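Local structure of lipase-esterase related protein (Clostridium acetobutylicum, 3E0X) at residues A[62-67]-A[178-183]; A[17-22]-A[40-45]. The protein is of unknown function but is probably a hydrolase of the alpha/beta hydrolase fold, related to lipases and esterases. All coordinates share one frame; numbering follows the deposited sequence.

In the fold
Both contacts belong to the alpha/beta hydrolase fold, and both segments of contact 2 precede those of contact 1 in the sequence. Contact 2 (17-22 with 40-45) pairs two parallel strands of the central sheet. Contact 1 (62-67 with 178-183) lies outside that sheet, where the start of helix 63-76 meets a loop. Their centres are 23 Å apart and their nearest atoms about 7 Å apart, without touching. Strand 43-47 leads on to helix 63-76, which packs on Leu20 of contact 2. Neither contact forms the ortho-xylene pocket: the ligand is about 11 Å from the side chain of Val63 and about 12 Å from that of Phe21.

Contact 1: residues A[62-67]-A[178-183]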
# COMPACT_ATOMS: atom_id res chain seq x y z
N THR A 62 9.81 6.52 -9.19
CA THR A 62 9.63 7.33 -7.98
C THR A 62 8.24 7.17 -7.42
O THR A 62 7.27 6.90 -8.16
CB THR A 62 9.90 8.84 -8.22
OG1 THR A 62 8.85 9.42 -8.99
CG2 THR A 62 11.23 9.03 -8.96
N VAL A 63 8.10 7.38 -6.10
CA VAL A 63 6.75 7.34 -5.54
C VAL A 63 5.88 8.45 -6.15
O VAL A 63 4.68 8.27 -6.34
CB VAL A 63 6.80 7.38 -4.01
CG1 VAL A 63 5.41 7.55 -3.42
CG2 VAL A 63 7.41 6.06 -3.50
N TYR A 64 6.48 9.60 -6.46
CA TYR A 64 5.76 10.67 -7.15
C TYR A 64 5.12 10.23 -8.46
O TYR A 64 4.00 10.64 -8.77
CB TYR A 64 6.68 11.86 -7.39
CG TYR A 64 7.15 12.45 -6.08
CD1 TYR A 64 6.27 13.21 -5.30
CD2 TYR A 64 8.45 12.25 -5.61
CE1 TYR A 64 6.66 13.76 -4.10
CE2 TYR A 64 8.87 12.80 -4.39
CZ TYR A 64 7.96 13.54 -3.63
OH TYR A 64 8.36 14.09 -2.43
N GLY A 65 5.80 9.41 -9.23
CA GLY A 65 5.22 8.87 -10.46
C GLY A 65 3.97 8.06 -10.16
O GLY A 65 2.94 8.26 -10.83
N TYR A 66 4.07 7.14 -9.19
CA TYR A 66 2.91 6.35 -8.78
C TYR A 66 1.77 7.22 -8.25
O TYR A 66 0.59 6.99 -8.59
CB TYR A 66 3.30 5.29 -7.74
CG TYR A 66 4.19 4.19 -8.26
CD1 TYR A 66 3.71 3.26 -9.19
CD2 TYR A 66 5.48 4.04 -7.79
CE1 TYR A 66 4.51 2.22 -9.66
CE2 TYR A 66 6.30 2.99 -8.24
CZ TYR A 66 5.81 2.10 -9.18
OH TYR A 66 6.62 1.07 -9.61
N ILE A 67 2.10 8.26 -7.47
CA ILE A 67 1.08 9.19 -6.95
C ILE A 67 0.31 9.84 -8.10
O ILE A 67 -0.93 9.84 -8.09
CB ILE A 67 1.74 10.27 -6.03
CG1 ILE A 67 2.27 9.65 -4.72
CG2 ILE A 67 0.79 11.43 -5.77
CD1 ILE A 67 3.28 10.54 -3.98
N ILE A 178 11.90 8.24 -1.35
CA ILE A 178 10.74 9.08 -0.96
C ILE A 178 10.86 9.70 0.44
O ILE A 178 11.33 9.05 1.39
CB ILE A 178 9.41 8.31 -1.09
CG1 ILE A 178 8.20 9.26 -1.03
CG2 ILE A 178 9.30 7.17 -0.04
CD1 ILE A 178 8.14 10.36 -2.14
N ASP A 179 10.45 10.96 0.57
CA ASP A 179 10.38 11.56 1.88
C ASP A 179 9.25 12.58 1.90
O ASP A 179 9.45 13.75 1.53
CB ASP A 179 11.71 12.22 2.23
CG ASP A 179 11.76 12.74 3.66
OD1 ASP A 179 10.68 12.78 4.32
OD2 ASP A 179 12.88 13.09 4.11
N LEU A 180 8.07 12.12 2.30
CA LEU A 180 6.90 13.00 2.39
C LEU A 180 6.68 13.54 3.80
O LEU A 180 5.65 14.15 4.07
CB LEU A 180 5.62 12.26 1.97
CG LEU A 180 5.60 11.75 0.53
CD1 LEU A 180 4.54 10.66 0.34
CD2 LEU A 180 5.42 12.90 -0.44
N VAL A 181 7.61 13.29 4.71
CA VAL A 181 7.33 13.55 6.11
C VAL A 181 6.95 15.00 6.39
O VAL A 181 5.99 15.27 7.14
CB VAL A 181 8.48 13.07 7.03
CG1 VAL A 181 8.27 13.58 8.47
CG2 VAL A 181 8.51 11.57 7.03
N ASP A 182 7.68 15.94 5.80
CA ASP A 182 7.46 17.35 6.14
C ASP A 182 6.21 17.92 5.46
O ASP A 182 5.86 19.08 5.64
CB ASP A 182 8.73 18.20 5.92
CG ASP A 182 9.11 18.36 4.46
OD1 ASP A 182 8.37 17.93 3.55
OD2 ASP A 182 10.21 18.93 4.21
N ASN A 183 5.52 17.08 4.69
CA ASN A 183 4.23 17.47 4.11
C ASN A 183 3.03 16.82 4.78
O ASN A 183 1.88 17.19 4.50
CB ASN A 183 4.19 17.19 2.61
CG ASN A 183 4.88 18.26 1.81
OD1 ASN A 183 5.81 17.98 1.06
ND2 ASN A 183 4.46 19.51 2.00
O HOH W 1 10.61 13.09 -1.45
O HOH W 2 7.02 16.00 -1.20
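The N-terminal turn of helix 63-76 packs here, through Val63 and Tyr64, on Ile178 and Leu180 of the loop after helix 165-177. Thr62 is the N-cap: its OG1 accepts from Gly65 N at 3.1 Å. Ile178 is the apolar centre. Its CG1 is anti to the backbone N (chi1 -166°), and CD1 extends over one face of the Tyr64 ring, 3.4 Å from Tyr64 CE2. Ile178 CD1 also lies 3.8 Å from Val63 CB, with the Val63 side chain set roughly perpendicular to that of Ile178. Leu180 CD2 approaches the ring obliquely, 3.7 Å from Tyr64 OH. No direct hydrogen bond joins the segments. Two waters in the plane of the Tyr64 ring bridge them instead. Water 1 is 2.7 Å from Tyr64 OH and accepts from Asp179 N. Water 2 is 2.6 Å from Tyr64 OH and donates to Asn183 OD1. These links tie the phenol to two points of the loop. Within the loop, Asp179 OD1 accepts from Val181 N at 3.1 Å, an Asx turn. Val63 also touches Met93 and Ile97 of helix 93-102. Tyr66 OH is hydrogen-bonded to Asp171 OD1 of helix 165-177, and the loop leads on to strand 191-196.

Contact 2: residues A[17-22]-A[40-45]; sequences NTLLFV and EDYNCI
Asn17 begins the pairing with 40-45: its O accepts from Asn43 N at 2.9 Å. This is parallel strand pairing within the central sheet of the alpha/beta hydrolase fold. Thr18 pairs with Asn43 in a parallel bridge, and their side chains lie side by side on one face of the sheet. Asn43 ND2 donates to Thr18 OG1 at 3.0 Å, close to its own amide plane, and OD1 is hydrogen-bonded to His9 NE2, so both ends of the amide are held. Thr18 CG2 touches Ile45 CD1 at 3.6 Å. Leu19 uses both backbone polar atoms: its N donates to Asn43 O and its O accepts from Ile45 N, each at 2.8 Å. Its side chain is on the face of Cys44. Leu20 returns to the face of Thr18; with CG anti to the backbone N (chi1 179°), its CD1 reaches Ile45 CG2 at 3.6 Å. Phe21 N donates to Ile45 O at 2.9 Å. That oxygen also lies at the ring edge, and Cys44 SG makes an edge-on sulfur-aromatic contact with the ring. Strand 18-22 is also backbone hydrogen-bonded to strand 86-91, and strand 43-47 lies between it and strand 7-11. Leu20 meets Phe73 and Ile74 of helix 63-76, and Phe21 stacks edge-to-face with Phe32.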
# COMPACT_ATOMS: atom_id res chain seq x y z
N ASN A 17 -19.68 3.43 0.31
CA ASN A 17 -18.30 3.49 0.73
C ASN A 17 -17.42 2.72 -0.25
O ASN A 17 -17.57 1.50 -0.45
CB ASN A 17 -18.20 3.02 2.18
CG ASN A 17 -19.38 3.52 3.03
OD1 ASN A 17 -19.69 4.71 3.06
ND2 ASN A 17 -20.07 2.59 3.68
N THR A 18 -16.53 3.46 -0.89
CA THR A 18 -15.64 2.90 -1.90
C THR A 18 -14.25 2.79 -1.30
O THR A 18 -13.74 3.76 -0.75
CB THR A 18 -15.62 3.83 -3.16
OG1 THR A 18 -16.91 3.82 -3.77
CG2 THR A 18 -14.58 3.39 -4.15
N LEU A 19 -13.65 1.61 -1.43
CA LEU A 19 -12.30 1.40 -0.94
C LEU A 19 -11.43 1.15 -2.14
O LEU A 19 -11.68 0.21 -2.93
CB LEU A 19 -12.26 0.19 -0.02
CG LEU A 19 -13.20 0.11 1.18
CD1 LEU A 19 -12.92 -1.13 2.07
CD2 LEU A 19 -13.15 1.35 2.02
N LEU A 20 -10.41 1.99 -2.30
CA LEU A 20 -9.47 1.83 -3.41
C LEU A 20 -8.15 1.34 -2.81
O LEU A 20 -7.52 2.05 -2.02
CB LEU A 20 -9.30 3.17 -4.14
CG LEU A 20 -8.32 3.17 -5.32
CD1 LEU A 20 -8.73 2.21 -6.40
CD2 LEU A 20 -8.18 4.55 -5.90
N PHE A 21 -7.75 0.12 -3.19
CA PHE A 21 -6.58 -0.55 -2.63
C PHE A 21 -5.39 -0.36 -3.54
O PHE A 21 -5.47 -0.65 -4.75
CB PHE A 21 -6.83 -2.06 -2.51
CG PHE A 21 -7.97 -2.44 -1.57
CD1 PHE A 21 -7.70 -3.00 -0.32
CD2 PHE A 21 -9.31 -2.29 -1.95
CE1 PHE A 21 -8.75 -3.39 0.55
CE2 PHE A 21 -10.35 -2.68 -1.10
CZ PHE A 21 -10.08 -3.23 0.13
N VAL A 22 -4.27 0.04 -2.94
CA VAL A 22 -3.03 0.26 -3.67
C VAL A 22 -1.94 -0.61 -3.04
O VAL A 22 -1.57 -0.42 -1.88
CB VAL A 22 -2.60 1.74 -3.58
CG1 VAL A 22 -1.30 1.94 -4.32
CG2 VAL A 22 -3.68 2.66 -4.12
N GLU A 40 -16.32 -7.26 2.16
CA GLU A 40 -17.32 -7.51 1.11
C GLU A 40 -18.52 -6.60 1.15
O GLU A 40 -19.25 -6.51 0.14
CB GLU A 40 -17.76 -8.98 1.16
CG GLU A 40 -16.76 -9.88 0.53
CD GLU A 40 -17.26 -11.29 0.37
OE1 GLU A 40 -18.49 -11.46 0.17
OE2 GLU A 40 -16.42 -12.21 0.44
N ASP A 41 -18.73 -5.89 2.25
CA ASP A 41 -19.85 -4.97 2.37
C ASP A 41 -19.56 -3.63 1.71
O ASP A 41 -20.45 -2.75 1.62
CB ASP A 41 -20.25 -4.75 3.85
CG ASP A 41 -21.07 -5.91 4.43
OD1 ASP A 41 -21.76 -6.59 3.66
OD2 ASP A 41 -21.03 -6.13 5.66
N TYR A 42 -18.32 -3.46 1.25
CA TYR A 42 -17.90 -2.20 0.64
C TYR A 42 -17.64 -2.35 -0.85
O TYR A 42 -17.52 -3.45 -1.37
CB TYR A 42 -16.64 -1.71 1.33
CG TYR A 42 -16.76 -1.69 2.83
CD1 TYR A 42 -17.77 -0.97 3.47
CD2 TYR A 42 -15.86 -2.41 3.63
CE1 TYR A 42 -17.88 -0.95 4.86
CE2 TYR A 42 -15.96 -2.39 5.01
CZ TYR A 42 -16.97 -1.67 5.62
OH TYR A 42 -17.02 -1.68 6.99
N ASN A 43 -17.58 -1.21 -1.54
CA ASN A 43 -17.35 -1.19 -2.98
C ASN A 43 -15.84 -1.21 -3.17
O ASN A 43 -15.19 -0.19 -2.98
CB ASN A 43 -17.99 0.06 -3.58
CG ASN A 43 -17.73 0.18 -5.06
OD1 ASN A 43 -17.70 -0.81 -5.78
ND2 ASN A 43 -17.54 1.42 -5.52
N CYS A 44 -15.28 -2.38 -3.49
CA CYS A 44 -13.83 -2.57 -3.46
C CYS A 44 -13.22 -2.51 -4.86
O CYS A 44 -13.61 -3.27 -5.77
CB CYS A 44 -13.46 -3.91 -2.82
SG CYS A 44 -13.95 -4.09 -1.08
N ILE A 45 -12.23 -1.63 -5.01
CA ILE A 45 -11.54 -1.45 -6.28
C ILE A 45 -10.06 -1.70 -5.98
O ILE A 45 -9.48 -1.02 -5.15
CB ILE A 45 -11.75 -0.01 -6.85
CG1 ILE A 45 -13.26 0.28 -7.05
CG2 ILE A 45 -11.04 0.15 -8.17
CD1 ILE A 45 -13.60 1.79 -7.27